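Local atomic coordinates of malonate decarboxylase subunit alpha (Acinetobacter baumannii ATCC 17978, PDB entry 6MPR), a protein that probably acts as the transferase subunit of malonate decarboxylase, passing the acyl carrier protein from acetate to malonate to form the malonyl thioester that is decarboxylated. Residues V430-E435 / D470-L475; S177-P182 / S348-C353. All coordinates share one frame; numbering follows the deposited sequence. Where two conformers were deposited one is given.

How the interactions relate
Both interactions are buried, but they sit in different parts of the fold, with centres 27 Å apart and nearest atoms about 14 Å apart, so neither touches the other. Interaction 1 pairs two neighbouring strands of the mixed sheet. Interaction 2 sets the turn leading into helix 181-189 against the start of helix 350-359, and so joins chain regions 166 residues apart. Along the chain, helix 350-359 leads to strand 363-366, which lies beside strand 429-433 of interaction 1 and bonds to Val431 and Met433. The segments of both interactions also meet the second subunit, through Asp470 and Asp471 in one and Asn349, Met351 and Met352 in the other.

Interaction 1. Residues V430-E435 / D470-L475; sequences VVQMVE and DDVTHL
Val430 and Thr473 meet where two parallel strands, 429-433 and 474-477, come together inside a mixed sheet whose order places strand 363-366 on the far side of 429-433. The parallel assignment rests on the bridges Val431 with His474 and Gln432 with Leu475, and on alternating backbone bonds: His474 N donates to Val430 O, and Gln432 N donates to His474 O at 3.0 Å.

The Thr473 side chain shows how the pairing begins. Its CB lies 4.0 Å from Val430 N, and CG2 keeps a similar separation from that nitrogen. With chi1 at 59°, OG1 stands between the backbone N and the carbonyl carbon, a rotation that presents it to Val430 N, which donates to it at 2.9 Å. The same oxygen is bonded to ND1 of His474, lying in the plane of the imidazole at its edge, so one hydroxyl joins the first strand to a ring on the second. The backbone N of Thr473 returns a bond to Val430 O at 2.9 Å, in the carbonyl plane, whereas His474 N makes the longer bond to that oxygen, 3.3 Å, from 32° outside the plane. Val430 CB sits 3.1 Å from Asp471 O, with both methyls near the same oxygen.

Apolar side chains fill in on both faces of the sheet. Both methyls of Val431 lie against CB of His474, each 3.9 Å away, while the imidazole continues away to meet the rings of His261, Tyr483 and Tyr485. Gln432 and Leu475 occupy the other face. There, with CG of Leu475 anti to the backbone N and chi2 at 60°, CD1 turns to the neighbouring strand, against Gln432 CB and 3.5 Å from Gln432 O.

Interaction 2. Residues S177-P182 / S348-C353; sequences STEDSP and SNRMMC
Arg350 NH1 is gripped by two carboxylates, donating at 2.8 Å to Glu179 OE1 and at 2.8 Å to Asp180 OD1. Both oxygens lie at the edge of the guanidinium and close to its plane, but the acids are used differently. Glu179 offers its anti lone pair, with its carboxylate turned 82° from the guanidinium; Asp180 is met on the syn side, somewhat out of its carboxylate plane. Arg350 leaves the helix with CG anti to its N, then bends at chi3 (-78°), which runs the chain alongside both acids. Gln69 adds two bonds, its N donating to Glu179 OE1 and its OE1 accepting from Arg350 NH2; Lys70 N holds Glu179 OE2, and Tyr147 OH bonds the second oxygen of Asp180.

The acids belong to a type II' beta turn, Thr178 to Ser181, closed by Ser181 N bonding to Thr178 O. It faces the first turn of helix 350-359, where Asn349 is the N-cap and its OD1 accepts from Met352 N. Arg350 N donates to Glu179 O at 3.0 Å, approaching from 58° above the carbonyl plane. A water also donates to Glu179 O, at 2.8 Å; it donates to Asn349 OD1 and accepts from Met351 N, tying the turn to the capped helix start.

At the other end of the contact, Ser348 OG accepts an almost straight bond from Glu179 N at 3.1 Å and is bonded as well to Pro176 O. Thr178 CB presses on Ser348 O at 3.2 Å, with CG2 of the same threonine close beside it; this buried carbonyl oxygen has no hydrogen-bonding partner in the model.

Interaction 1. Residues V430-E435 / D470-L475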
ATOM      1  N   VAL A 430     -16.100   5.839   4.458  1.00 12.77           N
ATOM      2  CA  VAL A 430     -16.286   5.375   3.091  1.00 11.04           C
ATOM      3  C   VAL A 430     -17.722   5.728   2.731  1.00 10.16           C
ATOM      4  O   VAL A 430     -18.663   5.171   3.311  1.00 11.04           O
ATOM      5  CB  VAL A 430     -16.022   3.872   2.964  1.00 11.25           C
ATOM      6  CG1 VAL A 430     -16.456   3.343   1.619  1.00  9.03           C
ATOM      7  CG2 VAL A 430     -14.541   3.598   3.188  1.00 10.34           C
ATOM      8  N   VAL A 431     -17.890   6.689   1.818  1.00 10.61           N
ATOM      9  CA  VAL A 431     -19.193   7.254   1.483  1.00  9.99           C
ATOM     10  C   VAL A 431     -19.583   6.801   0.084  1.00 13.48           C
ATOM     11  O   VAL A 431     -18.835   7.019  -0.878  1.00  9.60           O
ATOM     12  CB  VAL A 431     -19.176   8.790   1.556  1.00 11.38           C
ATOM     13  CG1 VAL A 431     -20.596   9.350   1.323  1.00 11.47           C
ATOM     14  CG2 VAL A 431     -18.574   9.256   2.877  1.00 11.57           C
ATOM     15  N   GLN A 432     -20.764   6.211  -0.036  1.00 10.31           N
ATOM     16  CA  GLN A 432     -21.393   5.994  -1.339  1.00 12.96           C
ATOM     17  C   GLN A 432     -22.388   7.123  -1.586  1.00 17.57           C
ATOM     18  O   GLN A 432     -23.427   7.201  -0.916  1.00 14.99           O
ATOM     19  CB  GLN A 432     -22.093   4.640  -1.409  1.00 19.74           C
ATOM     20  CG  GLN A 432     -21.176   3.500  -1.756  1.00 25.64           C
ATOM     21  CD  GLN A 432     -20.782   3.488  -3.229  1.00 40.99           C
ATOM     22  OE1 GLN A 432     -19.996   2.653  -3.660  1.00 49.38           O
ATOM     23  NE2 GLN A 432     -21.320   4.422  -4.003  1.00 45.29           N
ATOM     24  N   MET A 433     -22.075   7.986  -2.555  1.00 12.85           N
ATOM     25  CA  MET A 433     -22.863   9.177  -2.870  1.00 11.34           C
ATOM     26  C   MET A 433     -23.469   8.945  -4.248  1.00 18.23           C
ATOM     27  O   MET A 433     -22.777   9.051  -5.265  1.00 16.37           O
ATOM     28  CB  MET A 433     -21.990  10.432  -2.839  1.00 12.58           C
ATOM     29  CG  MET A 433     -22.675  11.692  -3.305  1.00 14.82           C
ATOM     30  SD  MET A 433     -21.478  13.054  -3.222  1.00 23.67           S
ATOM     31  CE  MET A 433     -22.569  14.437  -3.303  1.00 24.53           C
ATOM     32  N   VAL A 434     -24.764   8.632  -4.279  1.00 13.48           N
ATOM     33  CA  VAL A 434     -25.397   8.062  -5.458  0.53 16.84           C
ATOM     34  C   VAL A 434     -26.844   8.562  -5.528  1.00 17.84           C
ATOM     35  O   VAL A 434     -27.526   8.634  -4.500  1.00 14.88           O
ATOM     36  CB  VAL A 434     -25.248   6.521  -5.346  0.53 16.39           C
ATOM     37  CG1 VAL A 434     -26.522   5.840  -4.932  0.53 17.24           C
ATOM     38  CG2 VAL A 434     -24.567   5.923  -6.598  0.53 21.32           C
ATOM     39  N   GLU A 435     -27.308   8.921  -6.726  1.00 17.07           N
ATOM     40  CA  GLU A 435     -28.725   9.213  -6.880  1.00 18.81           C
ATOM     41  C   GLU A 435     -29.512   7.903  -6.924  1.00 18.98           C
ATOM     42  O   GLU A 435     -28.973   6.833  -7.223  1.00 16.60           O
ATOM     43  CB  GLU A 435     -29.005  10.044  -8.139  1.00 22.95           C
ATOM     44  CG  GLU A 435     -28.269  11.379  -8.197  1.00 21.39           C
ATOM     45  CD  GLU A 435     -28.313  12.023  -9.573  1.00 33.66           C
ATOM     46  OE1 GLU A 435     -29.426  12.291 -10.077  1.00 35.09           O
ATOM     47  OE2 GLU A 435     -27.226  12.246 -10.151  1.00 38.00           O
ATOM     48  N   ASP A 470     -20.367  -3.775   4.344  1.00 14.16           N
ATOM     49  CA  ASP A 470     -19.824  -3.581   5.682  1.00 14.34           C
ATOM     50  C   ASP A 470     -18.700  -2.548   5.723  1.00 13.59           C
ATOM     51  O   ASP A 470     -18.323  -2.128   6.823  1.00 17.34           O
ATOM     52  CB  ASP A 470     -19.348  -4.923   6.243  1.00 15.08           C
ATOM     53  CG  ASP A 470     -18.696  -5.813   5.175  1.00 33.50           C
ATOM     54  OD1 ASP A 470     -19.400  -6.312   4.254  1.00 27.99           O
ATOM     55  OD2 ASP A 470     -17.464  -6.002   5.249  1.00 32.41           O
ATOM     56  N   ASP A 471     -18.171  -2.119   4.570  1.00 13.29           N
ATOM     57  CA  ASP A 471     -17.173  -1.051   4.518  1.00 12.47           C
ATOM     58  C   ASP A 471     -17.777   0.331   4.354  1.00 14.94           C
ATOM     59  O   ASP A 471     -17.054   1.330   4.477  1.00 13.05           O
ATOM     60  CB  ASP A 471     -16.185  -1.308   3.374  1.00 16.13           C
ATOM     61  CG  ASP A 471     -15.142  -2.320   3.753  1.00 18.89           C
ATOM     62  OD1 ASP A 471     -14.563  -2.180   4.855  1.00 12.34           O
ATOM     63  OD2 ASP A 471     -14.927  -3.272   2.982  1.00 14.09           O
ATOM     64  N   VAL A 472     -19.074   0.423   4.084  1.00 16.58           N
ATOM     65  CA  VAL A 472     -19.718   1.715   3.883  1.00 14.39           C
ATOM     66  C   VAL A 472     -20.077   2.297   5.243  1.00 17.87           C
ATOM     67  O   VAL A 472     -20.821   1.680   6.011  1.00 16.03           O
ATOM     68  CB  VAL A 472     -20.966   1.582   2.997  1.00 17.92           C
ATOM     69  CG1 VAL A 472     -21.650   2.961   2.839  1.00 14.74           C
ATOM     70  CG2 VAL A 472     -20.613   0.957   1.645  1.00 15.05           C
ATOM     71  N   THR A 473     -19.550   3.484   5.542  1.00 11.95           N
ATOM     72  CA  THR A 473     -19.956   4.199   6.751  1.00 13.86           C
ATOM     73  C   THR A 473     -21.109   5.169   6.499  1.00 12.42           C
ATOM     74  O   THR A 473     -21.896   5.438   7.419  1.00 13.79           O
ATOM     75  CB  THR A 473     -18.767   4.964   7.350  1.00 12.88           C
ATOM     76  OG1 THR A 473     -18.252   5.907   6.395  1.00 13.00           O
ATOM     77  CG2 THR A 473     -17.665   4.001   7.765  1.00 16.13           C
ATOM     78  N   HIS A 474     -21.246   5.679   5.274  1.00 11.94           N
ATOM     79  CA  HIS A 474     -22.258   6.684   4.949  1.00 14.91           C
ATOM     80  C   HIS A 474     -22.857   6.388   3.582  1.00 16.39           C
ATOM     81  O   HIS A 474     -22.110   6.252   2.607  1.00 12.94           O
ATOM     82  CB  HIS A 474     -21.659   8.096   4.912  1.00 11.82           C
ATOM     83  CG  HIS A 474     -21.117   8.573   6.226  1.00 13.17           C
ATOM     84  ND1 HIS A 474     -19.928   8.112   6.755  1.00 13.98           N
ATOM     85  CD2 HIS A 474     -21.603   9.473   7.116  1.00 15.29           C
ATOM     86  CE1 HIS A 474     -19.692   8.725   7.903  1.00 12.35           C
ATOM     87  NE2 HIS A 474     -20.700   9.550   8.150  1.00 12.61           N
ATOM     88  N   LEU A 475     -24.191   6.356   3.493  1.00 13.40           N
ATOM     89  CA  LEU A 475     -24.912   6.314   2.219  1.00 16.41           C
ATOM     90  C   LEU A 475     -25.594   7.658   1.999  1.00 14.25           C
ATOM     91  O   LEU A 475     -26.441   8.056   2.802  1.00 13.42           O
ATOM     92  CB  LEU A 475     -25.953   5.192   2.202  1.00 15.23           C
ATOM     93  CG  LEU A 475     -26.794   5.056   0.930  1.00 12.88           C
ATOM     94  CD1 LEU A 475     -25.905   4.790  -0.301  1.00 15.23           C
ATOM     95  CD2 LEU A 475     -27.799   3.941   1.097  1.00 13.53           C
TER

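Interaction 2. Residues S177-P182 / S348-C353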
ATOM      1  N   SER A 177       2.986  12.618 -15.973  1.00 11.41           N
ATOM      2  CA  SER A 177       2.306  11.358 -16.241  1.00  8.90           C
ATOM      3  C   SER A 177       3.117  10.150 -15.789  1.00  9.62           C
ATOM      4  O   SER A 177       3.031   9.077 -16.404  1.00 12.42           O
ATOM      5  CB  SER A 177       1.950  11.258 -17.725  1.00 11.72           C
ATOM      6  OG  SER A 177       0.994  12.239 -18.027  1.00 15.90           O
ATOM      7  N   THR A 178       3.912  10.312 -14.729  1.00  9.95           N
ATOM      8  CA  THR A 178       4.640   9.193 -14.141  1.00 10.72           C
ATOM      9  C   THR A 178       3.694   8.040 -13.796  1.00 11.63           C
ATOM     10  O   THR A 178       3.946   6.887 -14.165  1.00  8.78           O
ATOM     11  CB  THR A 178       5.408   9.683 -12.912  1.00  7.12           C
ATOM     12  OG1 THR A 178       6.450  10.595 -13.330  1.00  8.11           O
ATOM     13  CG2 THR A 178       6.040   8.515 -12.179  1.00  8.93           C
ATOM     14  N   GLU A 179       2.576   8.342 -13.119  1.00  7.29           N
ATOM     15  CA  GLU A 179       1.522   7.358 -12.861  1.00  8.42           C
ATOM     16  C   GLU A 179       2.051   6.040 -12.298  1.00  8.04           C
ATOM     17  O   GLU A 179       2.722   6.039 -11.253  1.00  8.32           O
ATOM     18  CB  GLU A 179       0.703   7.089 -14.142  1.00  7.52           C
ATOM     19  CG  GLU A 179      -0.221   8.280 -14.533  1.00 11.72           C
ATOM     20  CD  GLU A 179      -1.136   7.968 -15.726  1.00 13.80           C
ATOM     21  OE1 GLU A 179      -2.043   7.106 -15.598  1.00 13.95           O
ATOM     22  OE2 GLU A 179      -0.942   8.586 -16.796  1.00 14.29           O
ATOM     23  N   ASP A 180       1.734   4.917 -12.976  1.00  7.88           N
ATOM     24  CA  ASP A 180       2.099   3.579 -12.510  1.00 14.50           C
ATOM     25  C   ASP A 180       3.526   3.187 -12.855  1.00 10.27           C
ATOM     26  O   ASP A 180       4.005   2.173 -12.336  1.00 11.05           O
ATOM     27  CB  ASP A 180       1.213   2.465 -13.115  1.00  9.02           C
ATOM     28  CG  ASP A 180      -0.272   2.834 -13.242  1.00 14.88           C
ATOM     29  OD1 ASP A 180      -0.615   3.986 -13.557  1.00 15.74           O
ATOM     30  OD2 ASP A 180      -1.106   1.916 -13.095  1.00 13.07           O
ATOM     31  N   SER A 181       4.208   3.928 -13.727  1.00  8.77           N
ATOM     32  CA  SER A 181       5.407   3.370 -14.358  1.00  9.94           C
ATOM     33  C   SER A 181       6.466   2.889 -13.369  1.00 10.29           C
ATOM     34  O   SER A 181       6.997   1.781 -13.564  1.00 10.59           O
ATOM     35  CB  SER A 181       5.970   4.398 -15.353  1.00  9.90           C
ATOM     36  OG  SER A 181       5.027   4.605 -16.388  1.00 12.45           O
ATOM     37  N   PRO A 182       6.820   3.625 -12.307  1.00  9.11           N
ATOM     38  CA  PRO A 182       7.873   3.110 -11.413  1.00 16.03           C
ATOM     39  C   PRO A 182       7.485   1.807 -10.733  1.00 13.63           C
ATOM     40  O   PRO A 182       8.340   0.940 -10.529  1.00 12.45           O
ATOM     41  CB  PRO A 182       8.061   4.245 -10.396  1.00 15.50           C
ATOM     42  CG  PRO A 182       7.479   5.460 -11.046  1.00 17.93           C
ATOM     43  CD  PRO A 182       6.320   4.934 -11.844  1.00 12.46           C
ATOM     44  N   SER A 348       3.493  12.825 -10.446  1.00 12.58           N
ATOM     45  CA  SER A 348       2.477  11.909  -9.963  1.00  9.85           C
ATOM     46  C   SER A 348       3.131  10.588  -9.582  1.00  9.62           C
ATOM     47  O   SER A 348       4.274  10.296  -9.942  1.00  9.94           O
ATOM     48  CB  SER A 348       1.418  11.669 -11.026  1.00 12.01           C
ATOM     49  OG  SER A 348       2.029  11.282 -12.236  1.00 12.23           O
ATOM     50  N   ASN A 349       2.390   9.790  -8.824  1.00  9.93           N
ATOM     51  CA  ASN A 349       2.885   8.483  -8.426  1.00  8.98           C
ATOM     52  C   ASN A 349       1.651   7.702  -7.978  1.00 10.54           C
ATOM     53  O   ASN A 349       1.203   7.874  -6.846  1.00  8.67           O
ATOM     54  CB  ASN A 349       3.921   8.624  -7.316  1.00  8.95           C
ATOM     55  CG  ASN A 349       4.551   7.306  -6.913  1.00 10.54           C
ATOM     56  OD1 ASN A 349       3.908   6.255  -6.954  1.00 11.03           O
ATOM     57  ND2 ASN A 349       5.821   7.362  -6.496  1.00  9.14           N
ATOM     58  N   ARG A 350       1.104   6.870  -8.873  1.00  8.62           N
ATOM     59  CA  ARG A 350      -0.183   6.242  -8.560  1.00  8.96           C
ATOM     60  C   ARG A 350      -0.058   5.280  -7.384  1.00  9.93           C
ATOM     61  O   ARG A 350      -0.948   5.232  -6.520  1.00  8.59           O
ATOM     62  CB  ARG A 350      -0.772   5.536  -9.794  1.00 11.49           C
ATOM     63  CG  ARG A 350      -2.069   4.743  -9.475  1.00  8.89           C
ATOM     64  CD  ARG A 350      -2.922   4.469 -10.720  1.00  8.51           C
ATOM     65  NE  ARG A 350      -3.682   5.658 -11.110  1.00 12.49           N
ATOM     66  CZ  ARG A 350      -3.461   6.382 -12.204  1.00 10.86           C
ATOM     67  NH1 ARG A 350      -2.514   6.032 -13.058  1.00  9.51           N
ATOM     68  NH2 ARG A 350      -4.198   7.461 -12.458  1.00 12.28           N
ATOM     69  N   MET A 351       1.040   4.528  -7.301  1.00  8.19           N
ATOM     70  CA  MET A 351       1.210   3.624  -6.164  0.56 10.07           C
ATOM     71  C   MET A 351       1.246   4.394  -4.848  1.00  9.41           C
ATOM     72  O   MET A 351       0.563   4.027  -3.876  1.00  7.71           O
ATOM     73  CB  MET A 351       2.475   2.780  -6.314  0.56 11.10           C
ATOM     74  CG  MET A 351       2.738   1.948  -5.057  0.56 10.64           C
ATOM     75  SD  MET A 351       3.434   0.323  -5.332  0.56 35.17           S
ATOM     76  CE  MET A 351       5.182   0.653  -5.380  0.56 36.79           C
ATOM     77  N   MET A 352       2.035   5.472  -4.788  1.00  9.03           N
ATOM     78  CA  MET A 352       2.156   6.220  -3.537  1.00 10.84           C
ATOM     79  C   MET A 352       0.852   6.914  -3.174  1.00 11.04           C
ATOM     80  O   MET A 352       0.456   6.950  -1.996  1.00  8.91           O
ATOM     81  CB  MET A 352       3.308   7.220  -3.645  1.00  8.08           C
ATOM     82  CG  MET A 352       3.581   8.061  -2.401  1.00 11.66           C
ATOM     83  SD  MET A 352       5.008   9.133  -2.731  1.00 16.05           S
ATOM     84  CE  MET A 352       6.335   7.931  -2.630  1.00 12.55           C
ATOM     85  N   CYS A 353       0.161   7.444  -4.179  1.00  8.53           N
ATOM     86  CA  CYS A 353      -1.080   8.155  -3.927  1.00  9.54           C
ATOM     87  C   CYS A 353      -2.183   7.194  -3.495  1.00  8.25           C
ATOM     88  O   CYS A 353      -2.946   7.496  -2.577  1.00  8.95           O
ATOM     89  CB  CYS A 353      -1.482   8.918  -5.186  1.00  7.75           C
ATOM     90  SG  CYS A 353      -2.631  10.245  -4.909  1.00 10.51           S
TER
HETATM   91  O   HOH W   1       3.362   4.228  -9.211  1.00 16.13           O